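Local structure of cytosolic acyl coenzyme A thioester hydrolase (Mus musculus, 2V1O) at residues V47-R52 against V109-K114; I74-K79 against I125-Q130; E83-V88 against K103-Y108. The protein hydrolyses fatty acyl-CoAs, preferentially palmitoyl-CoA, to free fatty acids and coenzyme A, this chain being the N-terminal of its two hotdog domains. One frame throughout, in Å; residues are numbered along the deposited sequence.

Contact 1. Residues V47-R52 against V109-K114; sequences VAALAR and VPLSLK. With COA (coenzyme A), chain G.
V47 and L111 form a hydrogen-bonded antiparallel pair, and A49 and V109 form the next one. A49 N to V109 O is the straightest of the four bonds, at 2.9 Å and 178°. A48 and P110 sit between these pairs with CA atoms 4.1 Å apart and their side chains against helix 19-38.

The face of A49, V109 and L111 meets coenzyme A. A49 CB touches L111 CD1 at 3.9 Å. The CG2 branch of V109 lies anti to its own carbonyl carbon and reaches both A51 CB and the ribose, where it is 3.2 Å from O4B of coenzyme A. A51 CB lies against the adenine. L50 O accepts a straight bond from N4P of the pantetheine arm, at 2.9 Å.

V47 CG2 meets L113 CD2 closely, at 3.5 Å. Both residues are partly exposed, though V13 and A14 of a second subunit pack on them. The open side begins where the chain leaves the strand, at L113 and the exposed K114. At the other end, A51 and R52 both face W107 in a classic beta bulge. R52 forms a salt bridge with D57 of the second subunit. This is the outermost strand of the chain's hotdog sheet, continued at R52 by that subunit, beside a coenzyme A pocket.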
loop_
_atom_site.group_PDB
_atom_site.type_symbol
_atom_site.label_atom_id
_atom_site.label_comp_id
_atom_site.label_asym_id
_atom_site.label_seq_id
_atom_site.Cartn_x
_atom_site.Cartn_y
_atom_site.Cartn_z
ATOM N N VAL A 47 -5.707 18.497 15.687
ATOM C CA VAL A 47 -4.922 18.072 14.534
ATOM C C VAL A 47 -5.028 19.156 13.471
ATOM O O VAL A 47 -6.105 19.702 13.227
ATOM C CB VAL A 47 -5.400 16.717 13.978
ATOM C CG1 VAL A 47 -4.663 16.375 12.693
ATOM C CG2 VAL A 47 -5.178 15.622 15.010
ATOM N N ALA A 48 -3.896 19.470 12.852
ATOM C CA ALA A 48 -3.861 20.485 11.810
ATOM C C ALA A 48 -4.440 19.923 10.512
ATOM O O ALA A 48 -4.038 18.846 10.075
ATOM C CB ALA A 48 -2.436 20.953 11.600
ATOM N N ALA A 49 -5.388 20.651 9.915
ATOM C CA ALA A 49 -5.981 20.289 8.617
ATOM C C ALA A 49 -5.443 21.184 7.495
ATOM O O ALA A 49 -5.325 22.398 7.678
ATOM C CB ALA A 49 -7.497 20.402 8.685
ATOM N N LEU A 50 -5.140 20.599 6.333
ATOM C CA LEU A 50 -4.675 21.403 5.195
ATOM C C LEU A 50 -5.790 22.296 4.669
ATOM O O LEU A 50 -6.829 21.806 4.223
ATOM C CB LEU A 50 -4.121 20.526 4.058
ATOM C CG LEU A 50 -3.579 21.296 2.842
ATOM C CD1 LEU A 50 -2.323 22.081 3.206
ATOM C CD2 LEU A 50 -3.300 20.365 1.688
ATOM N N ALA A 51 -5.558 23.602 4.720
ATOM C CA ALA A 51 -6.516 24.571 4.188
ATOM C C ALA A 51 -6.170 25.053 2.775
ATOM O O ALA A 51 -7.066 25.312 1.967
ATOM C CB ALA A 51 -6.671 25.761 5.143
ATOM N N ARG A 52 -4.881 25.169 2.468
ATOM C CA ARG A 52 -4.465 25.794 1.217
ATOM C C ARG A 52 -3.080 25.332 0.786
ATOM O O ARG A 52 -2.182 25.151 1.616
ATOM C CB ARG A 52 -4.456 27.323 1.398
ATOM C CG ARG A 52 -4.138 28.165 0.163
ATOM C CD ARG A 52 -4.262 29.630 0.571
ATOM N NE ARG A 52 -3.868 30.607 -0.439
ATOM C CZ ARG A 52 -4.714 31.245 -1.247
ATOM N NH1 ARG A 52 -6.014 30.969 -1.219
ATOM N NH2 ARG A 52 -4.257 32.157 -2.103
ATOM N N VAL A 109 -4.912 24.746 9.473
ATOM C CA VAL A 109 -5.778 25.271 10.517
ATOM C C VAL A 109 -5.999 24.151 11.551
ATOM O O VAL A 109 -6.377 23.042 11.180
ATOM C CB VAL A 109 -7.129 25.756 9.923
ATOM C CG1 VAL A 109 -8.077 26.223 11.020
ATOM C CG2 VAL A 109 -6.905 26.873 8.874
ATOM N N PRO A 110 -5.748 24.431 12.845
ATOM C CA PRO A 110 -5.965 23.382 13.845
ATOM C C PRO A 110 -7.442 23.171 14.162
ATOM O O PRO A 110 -8.170 24.134 14.433
ATOM C CB PRO A 110 -5.219 23.900 15.082
ATOM C CG PRO A 110 -5.229 25.395 14.935
ATOM C CD PRO A 110 -5.247 25.685 13.447
ATOM N N LEU A 111 -7.860 21.910 14.126
ATOM C CA LEU A 111 -9.226 21.532 14.477
ATOM C C LEU A 111 -9.222 20.639 15.700
ATOM O O LEU A 111 -8.458 19.672 15.764
ATOM C CB LEU A 111 -9.910 20.820 13.308
ATOM C CG LEU A 111 -9.984 21.582 11.973
ATOM C CD1 LEU A 111 -10.673 20.733 10.911
ATOM C CD2 LEU A 111 -10.700 22.916 12.146
ATOM N N SER A 112 -10.069 20.979 16.670
ATOM C CA SER A 112 -10.215 20.196 17.894
ATOM C C SER A 112 -10.541 18.727 17.600
ATOM O O SER A 112 -11.322 18.413 16.693
ATOM C CB SER A 112 -11.298 20.812 18.782
ATOM O OG SER A 112 -11.510 20.036 19.947
ATOM N N LEU A 113 -9.919 17.831 18.357
ATOM C CA LEU A 113 -10.236 16.414 18.267
ATOM C C LEU A 113 -11.564 16.106 18.959
ATOM O O LEU A 113 -12.324 15.237 18.515
ATOM C CB LEU A 113 -9.103 15.576 18.864
ATOM C CG LEU A 113 -7.827 15.497 18.026
ATOM C CD1 LEU A 113 -6.649 15.049 18.883
ATOM C CD2 LEU A 113 -8.020 14.560 16.835
ATOM N N LYS A 114 -11.833 16.829 20.044
ATOM C CA LYS A 114 -13.030 16.625 20.863
ATOM C C LYS A 114 -14.264 17.258 20.218
ATOM O O LYS A 114 -15.340 16.645 20.154
ATOM C CB LYS A 114 -12.793 17.214 22.258
ATOM C CG LYS A 114 -13.901 16.980 23.288
ATOM C CD LYS A 114 -13.302 16.930 24.694
ATOM C CE LYS A 114 -12.463 15.656 24.892
ATOM N NZ LYS A 114 -11.249 15.888 25.735
HETATM N N1A COA G . -6.418 29.088 3.355
HETATM C C2A COA G . -5.768 29.687 4.409
HETATM N N3A COA G . -6.460 29.961 5.566
HETATM C C4A COA G . -7.776 29.631 5.654
HETATM C C5A COA G . -8.451 29.018 4.607
HETATM C C6A COA G . -7.756 28.742 3.442
HETATM N N6A COA G . -8.364 28.176 2.402
HETATM N N7A COA G . -9.738 28.816 4.993
HETATM C C8A COA G . -9.881 29.288 6.250
HETATM N N9A COA G . -8.678 29.791 6.663
HETATM C C1B COA G . -8.308 30.264 7.997
HETATM C C2B COA G . -8.866 31.652 8.280
HETATM O O2B COA G . -8.075 32.649 7.674
HETATM C C3B COA G . -8.861 31.657 9.801
HETATM O O3B COA G . -7.603 32.031 10.331
HETATM P P3B COA G . -7.349 33.496 10.959
HETATM O O7A COA G . -7.410 34.477 9.833
HETATM O O8A COA G . -8.444 33.782 11.959
HETATM O O9A COA G . -5.988 33.511 11.607
HETATM C C4B COA G . -9.099 30.190 10.159
HETATM O O4B COA G . -8.863 29.433 8.987
HETATM C C5B COA G . -10.507 29.924 10.681
HETATM O O5B COA G . -11.475 30.512 9.842
HETATM P P1A COA G . -13.022 30.184 10.104
HETATM O O1A COA G . -13.280 30.164 11.586
HETATM O O2A COA G . -13.853 31.199 9.351
HETATM O O3A COA G . -13.274 28.705 9.521
HETATM P P2A COA G . -13.717 28.370 8.015
HETATM O O4A COA G . -13.101 29.314 7.012
HETATM O O5A COA G . -15.221 28.281 7.886
HETATM O O6A COA G . -13.122 26.890 7.846
HETATM C CBP COA G . -11.430 25.218 7.518
HETATM C CCP COA G . -11.721 26.705 7.723
HETATM C CDP COA G . -9.967 25.060 7.087
HETATM C CEP COA G . -11.624 24.537 8.872
HETATM C CAP COA G . -12.392 24.668 6.456
HETATM O OAP COA G . -12.255 25.359 5.230
HETATM C C9P COA G . -12.224 23.186 6.221
HETATM O O9P COA G . -12.721 22.279 7.160
HETATM N N8P COA G . -11.603 22.816 5.109
HETATM C C7P COA G . -11.210 21.441 4.860
HETATM C C6P COA G . -9.930 21.070 5.609
HETATM C C5P COA G . -9.558 19.642 5.278
HETATM O O5P COA G . -10.243 18.712 5.738
HETATM N N4P COA G . -8.491 19.472 4.493
HETATM C C3P COA G . -8.253 18.264 3.706
HETATM C C2P COA G . -9.327 17.999 2.629
HETATM S S1P COA G . -8.913 16.421 1.854
#

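Contact 2. Residues I74-K79 against I125-Q130; sequences ITYTSK and IVYLRQ. With COA (coenzyme A), chain G.
The hydroxyl of Y127 comes up against the ring of Y76, with OH 3.1 Å from Y76 CD1. The two tyrosines meet obliquely. The same OH receives a weak hydrogen bond from T77 N, at 3.4 Å. T75 O lies at the edge of the Y127 ring and in its plane, 3.6 Å from CE1.

Beside the tyrosine, I125 points into the strand. Its CG2 touches CG2 of I74 and CG2 of T77, both at 3.8 Å. CG1 takes the position between backbone N and carbonyl carbon (chi1 54°), which carries CD1 over the backbone near Y76 N.

Two waters bridge the segments. One gives a hydrogen bond to T77 O and also bonds to Y127 OH, at 2.6 Å from that oxygen. The other accepts from I125 N and bonds to T77 OG1.

Further out, H37 of helix 19-38 packs on I74, T77 and I125. Y127 lies against E133 and Y76 against R137, both of helix 130-146. T75 and Y76 both face E83 in a classic beta bulge, and T75 OG1 bonds to E83.

S78, just past the strand, gives the coenzyme A 3'-phosphate a short hydrogen bond, S78 OG to O9A at 2.6 Å. The two segments themselves are held by apolar contact and water bridges, with only a weak direct hydrogen bond.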
loop_
_atom_site.group_PDB
_atom_site.type_symbol
_atom_site.label_atom_id
_atom_site.label_comp_id
_atom_site.label_asym_id
_atom_site.label_seq_id
_atom_site.Cartn_x
_atom_site.Cartn_y
_atom_site.Cartn_z
ATOM N N ILE A 74 7.929 26.133 9.786
ATOM C CA ILE A 74 6.823 27.052 10.035
ATOM C C ILE A 74 7.374 28.468 9.896
ATOM O O ILE A 74 8.287 28.863 10.623
ATOM C CB ILE A 74 6.183 26.870 11.438
ATOM C CG1 ILE A 74 5.563 25.472 11.572
ATOM C CG2 ILE A 74 5.133 27.982 11.697
ATOM C CD1 ILE A 74 5.216 25.074 13.021
ATOM N N THR A 75 6.812 29.218 8.956
ATOM C CA THR A 75 7.337 30.530 8.601
ATOM C C THR A 75 6.435 31.670 9.065
ATOM O O THR A 75 6.864 32.828 9.121
ATOM C CB THR A 75 7.599 30.613 7.091
ATOM O OG1 THR A 75 6.426 30.195 6.375
ATOM C CG2 THR A 75 8.762 29.694 6.728
ATOM N N TYR A 76 5.187 31.339 9.400
ATOM C CA TYR A 76 4.247 32.320 9.941
ATOM C C TYR A 76 3.115 31.649 10.713
ATOM O O TYR A 76 2.723 30.513 10.407
ATOM C CB TYR A 76 3.661 33.210 8.822
ATOM C CG TYR A 76 2.845 34.374 9.342
ATOM C CD1 TYR A 76 3.469 35.482 9.923
ATOM C CD2 TYR A 76 1.452 34.356 9.286
ATOM C CE1 TYR A 76 2.731 36.538 10.420
ATOM C CE2 TYR A 76 0.703 35.414 9.783
ATOM C CZ TYR A 76 1.353 36.502 10.343
ATOM O OH TYR A 76 0.626 37.547 10.844
ATOM N N THR A 77 2.603 32.352 11.722
ATOM C CA THR A 77 1.341 31.970 12.355
ATOM C C THR A 77 0.421 33.188 12.487
ATOM O O THR A 77 0.864 34.279 12.867
ATOM C CB THR A 77 1.529 31.290 13.745
ATOM O OG1 THR A 77 2.142 32.206 14.669
ATOM C CG2 THR A 77 2.358 29.997 13.639
ATOM N N SER A 78 -0.848 32.994 12.142
ATOM C CA SER A 78 -1.889 33.985 12.381
ATOM C C SER A 78 -2.660 33.528 13.621
ATOM O O SER A 78 -2.217 32.604 14.318
ATOM C CB SER A 78 -2.807 34.114 11.162
ATOM O OG SER A 78 -3.565 32.925 10.957
ATOM N N LYS A 79 -3.805 34.155 13.902
ATOM C CA LYS A 79 -4.580 33.783 15.087
ATOM C C LYS A 79 -5.014 32.310 15.062
ATOM O O LYS A 79 -4.938 31.627 16.084
ATOM C CB LYS A 79 -5.793 34.699 15.282
ATOM C CG LYS A 79 -6.513 34.450 16.610
ATOM C CD LYS A 79 -7.532 35.518 16.958
ATOM C CE LYS A 79 -8.281 35.134 18.228
ATOM N NZ LYS A 79 -9.206 36.217 18.685
ATOM N N ILE A 125 4.739 31.707 17.065
ATOM C CA ILE A 125 6.114 31.221 16.893
ATOM C C ILE A 125 7.140 32.295 17.229
ATOM O O ILE A 125 6.823 33.482 17.247
ATOM C CB ILE A 125 6.403 30.697 15.457
ATOM C CG1 ILE A 125 6.053 31.745 14.386
ATOM C CG2 ILE A 125 5.703 29.373 15.228
ATOM C CD1 ILE A 125 6.754 31.517 13.037
ATOM N N VAL A 126 8.371 31.874 17.500
ATOM C CA VAL A 126 9.460 32.825 17.670
ATOM C C VAL A 126 10.061 33.161 16.298
ATOM O O VAL A 126 10.256 32.277 15.457
ATOM C CB VAL A 126 10.531 32.347 18.711
ATOM C CG1 VAL A 126 11.356 31.170 18.195
ATOM C CG2 VAL A 126 11.439 33.503 19.127
ATOM N N TYR A 127 10.285 34.450 16.063
ATOM C CA TYR A 127 11.019 34.918 14.885
ATOM C C TYR A 127 12.401 35.380 15.321
ATOM O O TYR A 127 12.542 35.994 16.379
ATOM C CB TYR A 127 10.274 36.071 14.195
ATOM C CG TYR A 127 8.876 35.698 13.748
ATOM C CD1 TYR A 127 8.658 35.119 12.501
ATOM C CD2 TYR A 127 7.773 35.924 14.580
ATOM C CE1 TYR A 127 7.376 34.767 12.084
ATOM C CE2 TYR A 127 6.484 35.579 14.177
ATOM C CZ TYR A 127 6.296 34.998 12.923
ATOM O OH TYR A 127 5.033 34.643 12.511
ATOM N N LEU A 128 13.415 35.076 14.512
ATOM C CA LEU A 128 14.771 35.569 14.752
ATOM C C LEU A 128 14.866 37.070 14.460
ATOM O O LEU A 128 15.580 37.805 15.146
ATOM C CB LEU A 128 15.799 34.801 13.905
ATOM C CG LEU A 128 16.036 33.288 14.059
ATOM C CD1 LEU A 128 15.986 32.815 15.514
ATOM C CD2 LEU A 128 15.081 32.471 13.183
ATOM N N ARG A 129 14.142 37.512 13.433
ATOM C CA ARG A 129 14.117 38.919 13.033
ATOM C C ARG A 129 12.679 39.368 12.771
ATOM O O ARG A 129 11.852 38.574 12.301
ATOM C CB ARG A 129 14.973 39.138 11.783
ATOM C CG ARG A 129 16.447 38.758 11.947
ATOM C CD ARG A 129 17.260 39.023 10.681
ATOM N NE ARG A 129 16.575 38.580 9.465
ATOM C CZ ARG A 129 16.525 37.321 9.032
ATOM N NH1 ARG A 129 17.121 36.346 9.713
ATOM N NH2 ARG A 129 15.868 37.035 7.915
ATOM N N GLN A 130 12.386 40.633 13.081
ATOM C CA GLN A 130 11.050 41.204 12.856
ATOM C C GLN A 130 10.637 41.101 11.388
ATOM O O GLN A 130 9.458 40.909 11.083
ATOM C CB GLN A 130 10.981 42.664 13.315
ATOM C CG GLN A 130 9.561 43.246 13.298
ATOM C CD GLN A 130 9.525 44.748 13.490
ATOM O OE1 GLN A 130 9.218 45.238 14.579
ATOM N NE2 GLN A 130 9.838 45.492 12.432
HETATM N N1A COA G . -6.418 29.088 3.355
HETATM C C2A COA G . -5.768 29.687 4.409
HETATM N N3A COA G . -6.460 29.961 5.566
HETATM C C4A COA G . -7.776 29.631 5.654
HETATM C C5A COA G . -8.451 29.018 4.607
HETATM C C6A COA G . -7.756 28.742 3.442
HETATM N N6A COA G . -8.364 28.176 2.402
HETATM N N7A COA G . -9.738 28.816 4.993
HETATM C C8A COA G . -9.881 29.288 6.250
HETATM N N9A COA G . -8.678 29.791 6.663
HETATM C C1B COA G . -8.308 30.264 7.997
HETATM C C2B COA G . -8.866 31.652 8.280
HETATM O O2B COA G . -8.075 32.649 7.674
HETATM C C3B COA G . -8.861 31.657 9.801
HETATM O O3B COA G . -7.603 32.031 10.331
HETATM P P3B COA G . -7.349 33.496 10.959
HETATM O O7A COA G . -7.410 34.477 9.833
HETATM O O8A COA G . -8.444 33.782 11.959
HETATM O O9A COA G . -5.988 33.511 11.607
HETATM C C4B COA G . -9.099 30.190 10.159
HETATM O O4B COA G . -8.863 29.433 8.987
HETATM C C5B COA G . -10.507 29.924 10.681
HETATM O O5B COA G . -11.475 30.512 9.842
HETATM P P1A COA G . -13.022 30.184 10.104
HETATM O O1A COA G . -13.280 30.164 11.586
HETATM O O2A COA G . -13.853 31.199 9.351
HETATM O O3A COA G . -13.274 28.705 9.521
HETATM P P2A COA G . -13.717 28.370 8.015
HETATM O O4A COA G . -13.101 29.314 7.012
HETATM O O5A COA G . -15.221 28.281 7.886
HETATM O O6A COA G . -13.122 26.890 7.846
HETATM C CBP COA G . -11.430 25.218 7.518
HETATM C CCP COA G . -11.721 26.705 7.723
HETATM C CDP COA G . -9.967 25.060 7.087
HETATM C CEP COA G . -11.624 24.537 8.872
HETATM C CAP COA G . -12.392 24.668 6.456
HETATM O OAP COA G . -12.255 25.359 5.230
HETATM C C9P COA G . -12.224 23.186 6.221
HETATM O O9P COA G . -12.721 22.279 7.160
HETATM N N8P COA G . -11.603 22.816 5.109
HETATM C C7P COA G . -11.210 21.441 4.860
HETATM C C6P COA G . -9.930 21.070 5.609
HETATM C C5P COA G . -9.558 19.642 5.278
HETATM O O5P COA G . -10.243 18.712 5.738
HETATM N N4P COA G . -8.491 19.472 4.493
HETATM C C3P COA G . -8.253 18.264 3.706
HETATM C C2P COA G . -9.327 17.999 2.629
HETATM S S1P COA G . -8.913 16.421 1.854
HETATM O O HOH W 1 2.958 35.722 13.746
HETATM O O HOH W 2 3.690 34.280 15.959
#

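Contact 3. Residues E83-V88 against K103-Y108; sequences EVQVHV and KATLWY
E83 CG stands anti to the backbone N (chi1 -174°) and the chain runs on extended, which lays CB and CG along the indole of W107. W107 CG lies anti to its carbonyl carbon (chi1 -66°), which sets the indole beside E83. E83 CB sits 3.6 Å from the centroid of the W107 six-membered ring, 10° off the normal, a CH-pi contact over the face. E83 CG also touches T105 CG2 at 3.5 Å.

The carboxylate is well satisfied. A water gives a hydrogen bond to E83 OE2 and accepts a longer one from W107 NE1. R139 forms a salt bridge with OE2, while OE1 is taken up by T75. These partners would probably keep the group ionised. A second water bonds to T105 OG1 at 2.7 Å and links more weakly to Q85 NE2 and OE2 of E83.

Further along this face, K103 CG lies over the H87 ring, 4.1 Å from its centroid.

The other face is apolar. V86 CG2 meets L106 CD1 at 3.9 Å, and V84 CG2 meets Y108 CD2 at 4.0 Å.

The backbones pair V84 with L106 and V86 with A104 through four bonds, the shortest V86 N to A104 O at 2.7 Å. This is the hairpin of strands 82-91 and 98-112, in the middle of the sheet whose V84 and V86 face packs on helix 19-38, the central helix of the hotdog fold.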
loop_
_atom_site.group_PDB
_atom_site.type_symbol
_atom_site.label_atom_id
_atom_site.label_comp_id
_atom_site.label_asym_id
_atom_site.label_seq_id
_atom_site.Cartn_x
_atom_site.Cartn_y
_atom_site.Cartn_z
ATOM N N GLU A 83 1.444 28.877 8.501
ATOM C CA GLU A 83 2.068 28.812 7.187
ATOM C C GLU A 83 3.314 27.937 7.275
ATOM O O GLU A 83 4.153 28.126 8.163
ATOM C CB GLU A 83 2.430 30.211 6.683
ATOM C CG GLU A 83 2.946 30.228 5.252
ATOM C CD GLU A 83 3.688 31.513 4.911
ATOM O OE1 GLU A 83 4.574 31.914 5.695
ATOM O OE2 GLU A 83 3.375 32.119 3.863
ATOM N N VAL A 84 3.418 26.974 6.361
ATOM C CA VAL A 84 4.550 26.043 6.334
ATOM C C VAL A 84 5.201 26.074 4.957
ATOM O O VAL A 84 4.515 25.966 3.933
ATOM C CB VAL A 84 4.116 24.571 6.667
ATOM C CG1 VAL A 84 5.333 23.635 6.648
ATOM C CG2 VAL A 84 3.367 24.482 8.023
ATOM N N GLN A 85 6.519 26.253 4.938
ATOM C CA GLN A 85 7.292 26.154 3.714
ATOM C C GLN A 85 7.963 24.795 3.668
ATOM O O GLN A 85 8.596 24.368 4.641
ATOM C CB GLN A 85 8.342 27.258 3.631
ATOM C CG GLN A 85 7.750 28.640 3.451
ATOM C CD GLN A 85 8.805 29.723 3.319
ATOM O OE1 GLN A 85 10.007 29.445 3.272
ATOM N NE2 GLN A 85 8.356 30.973 3.270
ATOM N N VAL A 86 7.816 24.119 2.535
ATOM C CA VAL A 86 8.363 22.774 2.369
ATOM C C VAL A 86 9.328 22.742 1.188
ATOM O O VAL A 86 9.016 23.275 0.112
ATOM C CB VAL A 86 7.244 21.727 2.156
ATOM C CG1 VAL A 86 7.842 20.316 1.930
ATOM C CG2 VAL A 86 6.290 21.726 3.354
ATOM N N HIS A 87 10.501 22.143 1.402
ATOM C CA HIS A 87 11.502 21.958 0.336
ATOM C C HIS A 87 11.657 20.485 0.027
ATOM O O HIS A 87 11.824 19.672 0.937
ATOM C CB HIS A 87 12.878 22.510 0.733
ATOM C CG HIS A 87 12.979 24.001 0.680
ATOM N ND1 HIS A 87 12.236 24.825 1.496
ATOM C CD2 HIS A 87 13.752 24.818 -0.075
ATOM C CE1 HIS A 87 12.533 26.085 1.236
ATOM N NE2 HIS A 87 13.453 26.108 0.289
ATOM N N VAL A 88 11.629 20.152 -1.262
ATOM C CA VAL A 88 11.870 18.780 -1.715
ATOM C C VAL A 88 13.147 18.748 -2.544
ATOM O O VAL A 88 13.285 19.493 -3.522
ATOM C CB VAL A 88 10.709 18.234 -2.564
ATOM C CG1 VAL A 88 11.011 16.807 -3.045
ATOM C CG2 VAL A 88 9.402 18.268 -1.769
ATOM N N LYS A 103 9.707 23.683 -4.230
ATOM C CA LYS A 103 9.418 24.431 -3.008
ATOM C C LYS A 103 7.911 24.682 -2.982
ATOM O O LYS A 103 7.331 25.099 -3.986
ATOM C CB LYS A 103 10.151 25.772 -2.963
ATOM C CG LYS A 103 11.664 25.731 -3.081
ATOM C CD LYS A 103 12.201 27.159 -2.913
ATOM C CE LYS A 103 13.553 27.363 -3.567
ATOM N NZ LYS A 103 13.428 27.657 -5.033
ATOM N N ALA A 104 7.279 24.416 -1.845
ATOM C CA ALA A 104 5.837 24.611 -1.708
ATOM C C ALA A 104 5.531 25.333 -0.402
ATOM O O ALA A 104 6.290 25.230 0.562
ATOM C CB ALA A 104 5.098 23.265 -1.769
ATOM N N THR A 105 4.432 26.081 -0.385
ATOM C CA THR A 105 3.954 26.708 0.833
ATOM C C THR A 105 2.526 26.225 1.092
ATOM O O THR A 105 1.696 26.174 0.179
ATOM C CB THR A 105 4.028 28.245 0.760
ATOM O OG1 THR A 105 5.397 28.647 0.634
ATOM C CG2 THR A 105 3.433 28.900 2.021
ATOM N N LEU A 106 2.267 25.870 2.344
ATOM C CA LEU A 106 0.984 25.320 2.747
ATOM C C LEU A 106 0.431 26.087 3.934
ATOM O O LEU A 106 1.191 26.580 4.765
ATOM C CB LEU A 106 1.153 23.858 3.160
ATOM C CG LEU A 106 2.007 22.904 2.312
ATOM C CD1 LEU A 106 2.356 21.652 3.116
ATOM C CD2 LEU A 106 1.288 22.539 1.041
ATOM N N TRP A 107 -0.897 26.134 4.028
ATOM C CA TRP A 107 -1.579 26.691 5.185
ATOM C C TRP A 107 -2.415 25.623 5.857
ATOM O O TRP A 107 -3.175 24.902 5.193
ATOM C CB TRP A 107 -2.469 27.873 4.780
ATOM C CG TRP A 107 -1.686 29.042 4.287
ATOM C CD1 TRP A 107 -1.230 29.244 3.016
ATOM C CD2 TRP A 107 -1.266 30.182 5.054
ATOM N NE1 TRP A 107 -0.554 30.439 2.940
ATOM C CE2 TRP A 107 -0.557 31.033 4.178
ATOM C CE3 TRP A 107 -1.418 30.560 6.399
ATOM C CZ2 TRP A 107 0.002 32.250 4.598
ATOM C CZ3 TRP A 107 -0.863 31.776 6.817
ATOM C CH2 TRP A 107 -0.159 32.601 5.916
ATOM N N TYR A 108 -2.258 25.537 7.178
ATOM C CA TYR A 108 -2.996 24.609 8.022
ATOM C C TYR A 108 -3.822 25.365 9.052
ATOM O O TYR A 108 -3.463 26.463 9.456
ATOM C CB TYR A 108 -2.029 23.671 8.747
ATOM C CG TYR A 108 -1.394 22.656 7.832
ATOM C CD1 TYR A 108 -1.967 21.389 7.669
ATOM C CD2 TYR A 108 -0.233 22.959 7.115
ATOM C CE1 TYR A 108 -1.406 20.450 6.814
ATOM C CE2 TYR A 108 0.342 22.009 6.248
ATOM C CZ TYR A 108 -0.254 20.766 6.109
ATOM O OH TYR A 108 0.293 19.815 5.270
HETATM O O HOH W 3 1.842 32.077 1.405
HETATM O O HOH W 4 5.772 31.113 1.642
#

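All three contacts reach one antiparallel sheet; in contact 2 only 74-77 belongs to it. Contacts 1 and 3 both use strand 98-112, with centres 16 Å apart. They join where A51 N meets W107 O at 2.8 Å and R52 O meets W107 N at 2.9 Å. Contacts 2 and 3 have centres 14 Å apart and meet through T75 OG1 and E83 OE1, at 2.6 Å. Contacts 1 and 2 do not touch, with nearest atoms about 6 Å apart, but the same coenzyme A spans them. Contact 1 holds its adenine and pantetheine, contact 2 its 3'-phosphate. W107 of contact 3 also lines that pocket. Contact 1 borders V13 of the second subunit, beside its active-site N12.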